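Side-chain contacts in 5'-methylthioadenosine nucleosidase / s-adenosylhomocysteine nucleosidase (Brucella melitensis bv. 1, PDB 4PR3), which is a two-subunit nucleosidase of the phosphorylase superfamily, built on a mixed alpha/beta fold, with adenine bound in a pocket of the model: residues A[26-30]-A[31-35]; A[110-113]-A[114-117]; A[223-226]-A[227-231]. All blocks are in the same frame, centred on the assembly; numbering follows the deposited sequence.

Interaction 1. Residues A[26-30]-A[31-35]; sequences KTVAG and KRLLY
A tight beta hairpin joins strand 26-28 to the start of strand 31-37, and Val-28 and Lys-31 close it across a type I' turn through Ala-29 and Gly-30. Both turn residues have positive phi, as that turn requires. Val-28 N gives a hydrogen bond to Lys-31 O (2.8 Å), and Lys-31 N returns one to Val-28 O (3.0 Å), the latter donor standing above the carbonyl plane. Further from the turn Lys-26 pairs with Leu-33 by two nearly straight bonds: Leu-33 N to Lys-26 O is 2.8 Å with 173° at the hydrogen, and Lys-26 N to Leu-33 O is 3.0 Å. Lys-26, Val-28, Lys-31 and Leu-33 start out on one face of the ladder, which helix 207-226 overlies. There CG2 of Val-28 rests 3.9 Å from CD1 of Leu-33, and Leu-33 in turn packs on Leu-83 and Ile-85. Lys-26 keeps its chain fully extended, CG opposite the backbone N (chi1 -179°), which carries NZ to Glu-222 for a salt bridge and to the carbonyl of Leu-50. On the other face Thr-27 and Arg-32 form a non-hydrogen-bonded pair, touching lightly where OG1 of Thr-27 comes 4.1 Å from CG of Arg-32. The guanidinium of Arg-32 is engaged by Asp-79 and the Met-80 carbonyl. Between the two hydrogen-bonded pairs, CA of Thr-27 lies 3.3 Å from O of Lys-31 in a C-H...O contact.

Interaction 2. Residues A[110-113]-A[114-117]; sequences DMDA and SPIG
Asp-112 and Ser-114 face each other across the start of a short 3-10 turn, residues 114-116, in the loop between strands 100-108 and 132-133. The side chain of Asp-112 runs forward along the chain: with CG opposite its own backbone N (chi1 -165°) and OD1 nearly eclipsing CA, that oxygen is brought within reach of the N-H of Ser-114. Ser-114 N points at it, 3.0 Å from N to OD1 of Asp-112, with 153° at the hydrogen, as modelled consistent with an Asx turn. The exact place of OD1 is less sure, however, because the model sets it implausibly near the Ser-114 hydroxyl, and any direct link between those two oxygens is doubtful. Beyond this point the backbone takes over. Ala-113 O accepts from Ile-116 N at 3.0 Å, the donor tilted 31° from the carbonyl plane, and Ser-114 O accepts from Gly-117 N at 2.9 Å, two successive bonds of the 3-10 kind. Pro-115 sits early in the turn, where its nitrogen has no hydrogen to give. The side chain of Ile-116 reaches back, CG1 lying 4.4 Å from CB of Ala-113, a light apolar touch. Pro-115 and Ile-116 also pack on Ile-152 of the second subunit, a position that belongs to the adenine pocket, and the backbone of Asp-112 hydrogen-bonds to that subunit. The turn thus forms part of the dimer contact. Chemically, if the modelled place of OD1 holds, the carboxylate of Asp-112 would probably balance the partial positive charge of the turn's first N-H.

Interaction 3. Residues A[223-226]-A[227-231]; sequences RAVA and DGLLS
Ala-224 O is gripped by two amides at the end of helix 207-226: Leu-229 N at 2.9 Å and, more weakly, Asp-227 N at 3.0 Å. The bond from Leu-229, five residues on, and the one from Gly-228 N to Val-225 O (3.0 Å) together make a Schellman motif, in which Gly-228 has positive phi and turns the chain out of the helix. Val-225 O takes a second hydrogen from a water (2.7 Å), which in turn accepts from Leu-230 N and so bridges the departing chain to the last helical turn. Leu-229 folds back on the helix: its CB lies 4.2 Å from CB of Ala-224, and its CD2 equally far from CG2 of Val-225. With CG of Arg-223 opposite the backbone N and the chain bent at chi2 (60°), NE comes to Asp-227, where OD1 meets the guanidinium edge in its plane. The hydrogen bond within this salt bridge is weak, NE to OD1 being 3.3 Å, and the guanidinium and carboxylate planes stand 80° apart. Past the glycine, Ser-231 OG donates to Gly-228 O (2.9 Å). Ala-224 O and Val-225 O are thus met by amides and a water, while the acid of Asp-227 would probably be disfavoured by the negative end of the helix dipole, an effect Arg-223 may partly offset.

In the fold
Along the chain the three contacts come in the order 1, 2, 3, yet in space the first and last are neighbours. The hairpin of interaction 1 and the helix end of interaction 3 have centres about 11 Å apart and touch: CB of Ala-29 packs on CA of Ala-226 at 3.7 Å, and Lys-31 meets both Val-225 and Leu-230. The first strands of the sheet and the last helix are thereby joined on one side of the subunit. Interaction 2 lies across the chain's centre, its own centre about 39 Å from each of the others, in a loop against the second subunit. Internal packing on one side of the subunit thus contrasts with partner contact on the far side.

Interaction 1. Residues A[26-30]-A[31-35]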
loop_
_atom_site.group_PDB
_atom_site.type_symbol
_atom_site.label_atom_id
_atom_site.label_comp_id
_atom_site.label_asym_id
_atom_site.label_seq_id
_atom_site.Cartn_x
_atom_site.Cartn_y
_atom_site.Cartn_z
ATOM N N LYS A 26 -6.835 21.753 9.584
ATOM C CA LYS A 26 -6.851 22.666 10.715
ATOM C C LYS A 26 -5.651 23.593 10.613
ATOM O O LYS A 26 -4.550 23.159 10.278
ATOM C CB LYS A 26 -6.820 21.885 12.029
ATOM C CG LYS A 26 -6.858 22.741 13.285
ATOM C CD LYS A 26 -6.911 21.865 14.531
ATOM C CE LYS A 26 -7.008 22.696 15.796
ATOM N NZ LYS A 26 -7.008 21.845 17.022
ATOM N N THR A 27 -5.866 24.875 10.881
ATOM C CA THR A 27 -4.772 25.833 10.851
ATOM C C THR A 27 -4.299 26.130 12.262
ATOM O O THR A 27 -5.074 26.580 13.108
ATOM C CB THR A 27 -5.173 27.149 10.163
ATOM O OG1 THR A 27 -5.666 26.876 8.845
ATOM C CG2 THR A 27 -3.971 28.070 10.064
ATOM N N VAL A 28 -3.027 25.856 12.515
ATOM C CA VAL A 28 -2.422 26.150 13.804
ATOM C C VAL A 28 -1.208 27.037 13.589
ATOM O O VAL A 28 -0.231 26.617 12.965
ATOM C CB VAL A 28 -1.982 24.863 14.532
ATOM C CG1 VAL A 28 -1.351 25.199 15.875
ATOM C CG2 VAL A 28 -3.164 23.927 14.715
ATOM N N ALA A 29 -1.286 28.265 14.095
ATOM C CA ALA A 29 -0.185 29.223 14.012
ATOM C C ALA A 29 0.323 29.419 12.585
ATOM O O ALA A 29 1.526 29.365 12.332
ATOM C CB ALA A 29 0.952 28.802 14.932
ATOM N N GLY A 30 -0.600 29.633 11.654
ATOM C CA GLY A 30 -0.240 29.884 10.271
ATOM C C GLY A 30 0.196 28.650 9.497
ATOM O O GLY A 30 0.528 28.743 8.315
ATOM N N LYS A 31 0.201 27.498 10.161
ATOM C CA LYS A 31 0.564 26.242 9.513
ATOM C C LYS A 31 -0.671 25.369 9.313
ATOM O O LYS A 31 -1.572 25.350 10.153
ATOM C CB LYS A 31 1.608 25.488 10.341
ATOM C CG LYS A 31 2.880 26.272 10.612
ATOM C CD LYS A 31 3.589 26.663 9.326
ATOM C CE LYS A 31 4.847 27.468 9.621
ATOM N NZ LYS A 31 5.502 27.982 8.384
ATOM N N ARG A 32 -0.712 24.644 8.202
ATOM C CA ARG A 32 -1.867 23.803 7.896
ATOM C C ARG A 32 -1.617 22.329 8.214
ATOM O O ARG A 32 -0.740 21.696 7.627
ATOM C CB ARG A 32 -2.286 23.984 6.436
ATOM C CG ARG A 32 -3.736 24.410 6.264
ATOM C CD ARG A 32 -3.909 25.246 5.014
ATOM N NE ARG A 32 -2.898 24.926 4.012
ATOM C CZ ARG A 32 -2.886 25.418 2.778
ATOM N NH1 ARG A 32 -3.843 26.253 2.388
ATOM N NH2 ARG A 32 -1.922 25.074 1.933
ATOM N N LEU A 33 -2.399 21.795 9.150
ATOM C CA LEU A 33 -2.230 20.423 9.618
ATOM C C LEU A 33 -3.359 19.513 9.147
ATOM O O LEU A 33 -4.530 19.894 9.167
ATOM C CB LEU A 33 -2.164 20.382 11.145
ATOM C CG LEU A 33 -1.183 21.319 11.845
ATOM C CD1 LEU A 33 -1.102 20.974 13.322
ATOM C CD2 LEU A 33 0.182 21.240 11.200
ATOM N N LEU A 34 -2.996 18.305 8.733
ATOM C CA LEU A 34 -3.965 17.319 8.272
ATOM C C LEU A 34 -3.889 16.039 9.106
ATOM O O LEU A 34 -2.869 15.354 9.118
ATOM C CB LEU A 34 -3.728 17.002 6.794
ATOM C CG LEU A 34 -4.620 15.924 6.179
ATOM C CD1 LEU A 34 -6.082 16.323 6.295
ATOM C CD2 LEU A 34 -4.232 15.673 4.728
ATOM N N TYR A 35 -4.971 15.724 9.808
ATOM C CA TYR A 35 -5.011 14.523 10.631
ATOM C C TYR A 35 -5.648 13.370 9.872
ATOM O O TYR A 35 -6.721 13.520 9.285
ATOM C CB TYR A 35 -5.783 14.782 11.925
ATOM C CG TYR A 35 -5.132 15.800 12.829
ATOM C CD1 TYR A 35 -5.329 17.160 12.628
ATOM C CD2 TYR A 35 -4.320 15.403 13.883
ATOM C CE1 TYR A 35 -4.735 18.097 13.451
ATOM C CE2 TYR A 35 -3.724 16.333 14.713
ATOM C CZ TYR A 35 -3.935 17.679 14.492
ATOM O OH TYR A 35 -3.341 18.612 15.313
#

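Interaction 2. Residues A[110-113]-A[114-117]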
loop_
_atom_site.group_PDB
_atom_site.type_symbol
_atom_site.label_atom_id
_atom_site.label_comp_id
_atom_site.label_asym_id
_atom_site.label_seq_id
_atom_site.Cartn_x
_atom_site.Cartn_y
_atom_site.Cartn_z
ATOM N N ASP A 110 5.957 -6.429 6.164
ATOM C CA ASP A 110 5.474 -7.301 5.103
ATOM C C ASP A 110 6.496 -7.438 3.986
ATOM O O ASP A 110 6.358 -8.292 3.116
ATOM C CB ASP A 110 4.153 -6.786 4.532
ATOM C CG ASP A 110 3.018 -6.873 5.525
ATOM O OD1 ASP A 110 3.142 -7.646 6.498
ATOM O OD2 ASP A 110 2.001 -6.174 5.328
HETATM N N MSE A 111 7.528 -6.603 4.019
HETATM C CA MSE A 111 8.512 -6.566 2.946
HETATM C C MSE A 111 9.691 -7.476 3.254
HETATM O O MSE A 111 10.480 -7.187 4.151
HETATM C CB MSE A 111 9.016 -5.129 2.771
HETATM C CG MSE A 111 10.219 -4.979 1.852
HETATM SE SE MSE A 111 9.771 -5.258 -0.022
HETATM C CE MSE A 111 10.575 -6.987 -0.278
ATOM N N ASP A 112 9.798 -8.584 2.523
ATOM C CA ASP A 112 10.982 -9.431 2.609
ATOM C C ASP A 112 11.509 -9.779 1.215
ATOM O O ASP A 112 10.912 -10.581 0.502
ATOM C CB ASP A 112 10.639 -10.713 3.371
ATOM C CG ASP A 112 11.869 -11.480 3.816
ATOM O OD1 ASP A 112 12.990 -11.104 3.414
ATOM O OD2 ASP A 112 11.712 -12.468 4.565
ATOM N N ALA A 113 12.638 -9.182 0.841
ATOM C CA ALA A 113 13.325 -9.504 -0.409
ATOM C C ALA A 113 14.538 -10.414 -0.214
ATOM O O ALA A 113 15.270 -10.688 -1.163
ATOM C CB ALA A 113 13.715 -8.240 -1.158
ATOM N N SER A 114 14.765 -10.849 1.023
ATOM C CA SER A 114 15.967 -11.619 1.374
ATOM C C SER A 114 16.337 -12.838 0.506
ATOM O O SER A 114 17.525 -13.090 0.303
ATOM C CB SER A 114 15.986 -11.981 2.866
ATOM O OG SER A 114 14.760 -12.547 3.279
ATOM N N PRO A 115 15.340 -13.601 0.009
ATOM C CA PRO A 115 15.706 -14.699 -0.895
ATOM C C PRO A 115 16.579 -14.270 -2.078
ATOM O O PRO A 115 17.421 -15.052 -2.519
ATOM C CB PRO A 115 14.349 -15.201 -1.390
ATOM C CG PRO A 115 13.439 -14.954 -0.241
ATOM C CD PRO A 115 13.912 -13.665 0.382
ATOM N N ILE A 116 16.390 -13.052 -2.578
ATOM C CA ILE A 116 17.223 -12.550 -3.673
ATOM C C ILE A 116 18.428 -11.708 -3.226
ATOM O O ILE A 116 19.122 -11.129 -4.063
ATOM C CB ILE A 116 16.410 -11.806 -4.757
ATOM C CG1 ILE A 116 15.908 -10.460 -4.236
ATOM C CG2 ILE A 116 15.266 -12.678 -5.253
ATOM C CD1 ILE A 116 15.106 -9.683 -5.255
ATOM N N GLY A 117 18.673 -11.636 -1.919
ATOM C CA GLY A 117 19.856 -10.956 -1.414
ATOM C C GLY A 117 19.714 -9.585 -0.770
ATOM O O GLY A 117 20.707 -8.879 -0.600
#

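Interaction 3. Residues A[223-226]-A[227-231]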
loop_
_atom_site.group_PDB
_atom_site.type_symbol
_atom_site.label_atom_id
_atom_site.label_comp_id
_atom_site.label_asym_id
_atom_site.label_seq_id
_atom_site.Cartn_x
_atom_site.Cartn_y
_atom_site.Cartn_z
ATOM N N ARG A 223 0.957 22.759 20.021
ATOM C CA ARG A 223 1.767 23.732 20.729
ATOM C C ARG A 223 3.184 23.750 20.169
ATOM O O ARG A 223 3.784 24.814 20.007
ATOM C CB ARG A 223 1.795 23.425 22.223
ATOM C CG ARG A 223 2.765 24.293 22.999
ATOM C CD ARG A 223 2.422 25.773 22.864
ATOM N NE ARG A 223 3.426 26.620 23.507
ATOM C CZ ARG A 223 3.490 26.836 24.817
ATOM N NH1 ARG A 223 2.608 26.263 25.628
ATOM N NH2 ARG A 223 4.437 27.623 25.319
ATOM N N ALA A 224 3.713 22.571 19.868
ATOM C CA ALA A 224 5.055 22.464 19.309
ATOM C C ALA A 224 5.121 23.076 17.915
ATOM O O ALA A 224 6.133 23.662 17.535
ATOM C CB ALA A 224 5.512 21.009 19.282
ATOM N N VAL A 225 4.039 22.936 17.153
ATOM C CA VAL A 225 3.971 23.518 15.818
ATOM C C VAL A 225 4.054 25.035 15.926
ATOM O O VAL A 225 4.791 25.683 15.182
ATOM C CB VAL A 225 2.688 23.096 15.067
ATOM C CG1 VAL A 225 2.487 23.946 13.819
ATOM C CG2 VAL A 225 2.750 21.622 14.703
ATOM N N ALA A 226 3.315 25.592 16.879
ATOM C CA ALA A 226 3.366 27.025 17.146
ATOM C C ALA A 226 4.758 27.449 17.613
ATOM O O ALA A 226 5.162 28.593 17.415
ATOM C CB ALA A 226 2.316 27.409 18.175
ATOM N N ASP A 227 5.493 26.511 18.209
ATOM C CA ASP A 227 6.832 26.780 18.726
ATOM C C ASP A 227 7.898 26.587 17.657
ATOM O O ASP A 227 9.092 26.692 17.940
ATOM C CB ASP A 227 7.154 25.878 19.918
ATOM C CG ASP A 227 6.327 26.204 21.141
ATOM O OD1 ASP A 227 5.717 27.290 21.178
ATOM O OD2 ASP A 227 6.298 25.371 22.071
ATOM N N GLY A 228 7.475 26.301 16.430
ATOM C CA GLY A 228 8.415 26.158 15.335
ATOM C C GLY A 228 8.890 24.746 15.046
ATOM O O GLY A 228 9.988 24.561 14.522
ATOM N N LEU A 229 8.067 23.758 15.391
ATOM C CA LEU A 229 8.369 22.355 15.106
ATOM C C LEU A 229 8.788 22.126 13.653
ATOM O O LEU A 229 9.626 21.268 13.371
ATOM C CB LEU A 229 7.172 21.462 15.441
ATOM C CG LEU A 229 7.377 19.952 15.270
ATOM C CD1 LEU A 229 8.379 19.435 16.289
ATOM C CD2 LEU A 229 6.060 19.198 15.380
ATOM N N LEU A 230 8.231 22.898 12.728
ATOM C CA LEU A 230 8.658 22.771 11.345
ATOM C C LEU A 230 9.624 23.909 11.043
ATOM O O LEU A 230 9.202 25.033 10.775
ATOM C CB LEU A 230 7.439 22.873 10.429
ATOM C CG LEU A 230 6.122 22.331 11.006
ATOM C CD1 LEU A 230 4.934 22.712 10.139
ATOM C CD2 LEU A 230 6.174 20.821 11.181
ATOM N N SER A 231 10.917 23.580 11.029
ATOM C CA SER A 231 12.008 24.539 10.823
ATOM C C SER A 231 13.358 23.854 11.061
ATOM O O SER A 231 13.465 22.964 11.908
ATOM C CB SER A 231 11.880 25.753 11.751
ATOM O OG SER A 231 12.348 25.455 13.053
HETATM O O HOH W 1 6.259 24.952 13.067
#